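Local coordinates for protein putative alpha-L-fucosidase (Bacteroides thetaiotaomicron VPI-5482, PDB 3GZA) that probably hydrolyses alpha-L-fucosidic linkages as a family 29 glycoside hydrolase with a TIM-barrel domain, at residues F217-S222 with M269-L274. Sequence-based numbering, arbitrary orientation.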
loop_
_atom_site.group_PDB
_atom_site.type_symbol
_atom_site.label_atom_id
_atom_site.label_comp_id
_atom_site.label_asym_id
_atom_site.label_seq_id
_atom_site.Cartn_x
_atom_site.Cartn_y
_atom_site.Cartn_z
ATOM N N PHE A 217 -15.618 27.111 -6.915
ATOM C CA PHE A 217 -17.064 27.063 -6.887
ATOM C C PHE A 217 -17.418 26.513 -5.517
ATOM O O PHE A 217 -16.503 26.095 -4.784
ATOM C CB PHE A 217 -17.661 26.286 -8.069
ATOM C CG PHE A 217 -17.208 24.878 -8.182
ATOM C CD1 PHE A 217 -17.792 23.927 -7.429
ATOM C CD2 PHE A 217 -16.203 24.516 -9.086
ATOM C CE1 PHE A 217 -17.412 22.659 -7.514
ATOM C CE2 PHE A 217 -15.818 23.245 -9.195
ATOM C CZ PHE A 217 -16.437 22.302 -8.437
ATOM N N ARG A 218 -18.691 26.543 -5.139
ATOM C CA ARG A 218 -19.107 26.093 -3.809
ATOM C C ARG A 218 -20.181 25.046 -3.944
ATOM O O ARG A 218 -21.025 25.160 -4.814
ATOM C CB ARG A 218 -19.674 27.232 -2.940
ATOM C CG ARG A 218 -20.954 27.885 -3.504
ATOM C CD ARG A 218 -21.361 29.082 -2.700
ATOM N NE ARG A 218 -22.772 29.374 -2.973
ATOM C CZ ARG A 218 -23.231 30.249 -3.866
ATOM N NH1 ARG A 218 -22.402 31.066 -4.535
ATOM N NH2 ARG A 218 -24.540 30.359 -4.035
ATOM N N TRP A 219 -20.175 24.093 -3.030
ATOM C CA TRP A 219 -21.286 23.131 -2.913
ATOM C C TRP A 219 -22.489 23.907 -2.426
ATOM O O TRP A 219 -22.426 24.601 -1.413
ATOM C CB TRP A 219 -20.903 22.045 -1.903
ATOM C CG TRP A 219 -21.989 21.040 -1.642
ATOM C CD1 TRP A 219 -22.529 20.209 -2.523
ATOM C CD2 TRP A 219 -22.611 20.781 -0.386
ATOM N NE1 TRP A 219 -23.468 19.420 -1.923
ATOM C CE2 TRP A 219 -23.535 19.741 -0.603
ATOM C CE3 TRP A 219 -22.460 21.303 0.889
ATOM C CZ2 TRP A 219 -24.309 19.228 0.393
ATOM C CZ3 TRP A 219 -23.253 20.815 1.888
ATOM C CH2 TRP A 219 -24.167 19.779 1.634
ATOM N N GLY A 220 -23.603 23.771 -3.142
ATOM C CA GLY A 220 -24.832 24.505 -2.862
ATOM C C GLY A 220 -25.667 24.092 -1.671
ATOM O O GLY A 220 -26.856 24.426 -1.626
ATOM N N GLY A 221 -25.078 23.384 -0.721
ATOM C CA GLY A 221 -25.768 23.139 0.566
ATOM C C GLY A 221 -26.640 21.899 0.700
ATOM O O GLY A 221 -27.252 21.714 1.769
ATOM N N SER A 222 -26.786 21.096 -0.361
ATOM C CA SER A 222 -27.555 19.862 -0.281
ATOM C C SER A 222 -27.137 19.000 -1.460
ATOM O O SER A 222 -26.444 19.459 -2.362
ATOM C CB SER A 222 -29.043 20.124 -0.371
ATOM O OG SER A 222 -29.429 20.494 -1.699
HETATM N N MSE A 269 -22.696 25.270 -7.103
HETATM C CA MSE A 269 -22.729 23.920 -7.632
HETATM C C MSE A 269 -23.898 23.184 -6.975
HETATM O O MSE A 269 -24.131 23.307 -5.787
HETATM C CB MSE A 269 -21.449 23.183 -7.283
HETATM C CG MSE A 269 -21.374 21.857 -7.807
HETATM SE SE MSE A 269 -21.833 20.433 -6.531
HETATM C CE MSE A 269 -20.124 20.340 -5.670
ATOM N N ALA A 270 -24.688 22.475 -7.783
ATOM C CA ALA A 270 -25.750 21.581 -7.295
ATOM C C ALA A 270 -25.324 20.179 -7.656
ATOM O O ALA A 270 -24.627 19.969 -8.662
ATOM C CB ALA A 270 -27.099 21.907 -7.957
ATOM N N ASP A 271 -25.669 19.190 -6.824
ATOM C CA ASP A 271 -25.324 17.826 -7.161
ATOM C C ASP A 271 -26.334 16.841 -6.594
ATOM O O ASP A 271 -27.026 17.162 -5.622
ATOM C CB ASP A 271 -23.870 17.435 -6.796
ATOM C CG ASP A 271 -23.551 17.398 -5.307
ATOM O OD1 ASP A 271 -24.318 17.812 -4.427
ATOM O OD2 ASP A 271 -22.401 16.937 -5.009
ATOM N N THR A 272 -26.389 15.680 -7.236
ATOM C CA THR A 272 -27.265 14.617 -6.774
ATOM C C THR A 272 -26.869 13.319 -7.441
ATOM O O THR A 272 -26.457 13.301 -8.567
ATOM C CB THR A 272 -28.749 14.887 -7.117
ATOM O OG1 THR A 272 -29.588 13.803 -6.652
ATOM C CG2 THR A 272 -28.994 15.088 -8.638
ATOM N N PRO A 273 -26.988 12.234 -6.696
ATOM C CA PRO A 273 -26.868 10.951 -7.384
ATOM C C PRO A 273 -28.064 10.806 -8.333
ATOM O O PRO A 273 -29.137 11.345 -8.055
ATOM C CB PRO A 273 -27.040 9.921 -6.271
ATOM C CG PRO A 273 -27.407 10.590 -5.105
ATOM C CD PRO A 273 -27.256 12.074 -5.250
ATOM N N LEU A 274 -27.866 10.118 -9.460
ATOM C CA LEU A 274 -29.004 9.736 -10.295
ATOM C C LEU A 274 -29.894 8.725 -9.555
ATOM O O LEU A 274 -31.118 8.769 -9.666
ATOM C CB LEU A 274 -28.500 9.146 -11.604
ATOM C CG LEU A 274 -29.558 8.603 -12.544
ATOM C CD1 LEU A 274 -30.598 9.699 -12.968
ATOM C CD2 LEU A 274 -28.898 7.930 -13.789
HETATM O O HOH W 1 -27.655 20.260 -4.800
#
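R218 and G220 grip the backbone of M269 from both ends, the pattern of a parallel beta bridge opposite W219: M269 N donates to R218 O (2.8 Å), and G220 N donates to M269 O (2.7 Å). At G220 a side chain would run into that same carbonyl oxygen, which is consistent with glycine at this position. Apolar packing centres on M269, a selenomethionine whose flexible chain bends between two aromatic rings. Its CB lies 3.7 Å from CD1 of F217, while SE and CE reach the edge of the W219 indole, a Met-aromatic contact. The indole of W219, trans to the main-chain nitrogen (chi1 177°), brings NE1 within 3.1 Å of D271 OD1, to which it donates. Aspartate suits this place because its short carboxylate offers an acceptor in the indole plane; OD1 is met on its syn side, but with NE1 31° out of the carboxylate plane, and the bond is bent (140°). A water accepts from D271 N and lies 2.8 Å from S222 O, to which it can donate, linking the backbones where direct pairing has ended. A leucine in place of D271 would probably leave the W219 indole N-H without this acceptor and less firmly oriented. The hydrogen bond thus probably restrains the turn of an indole that borders a bound buffer molecule and may line a pocket of the barrel.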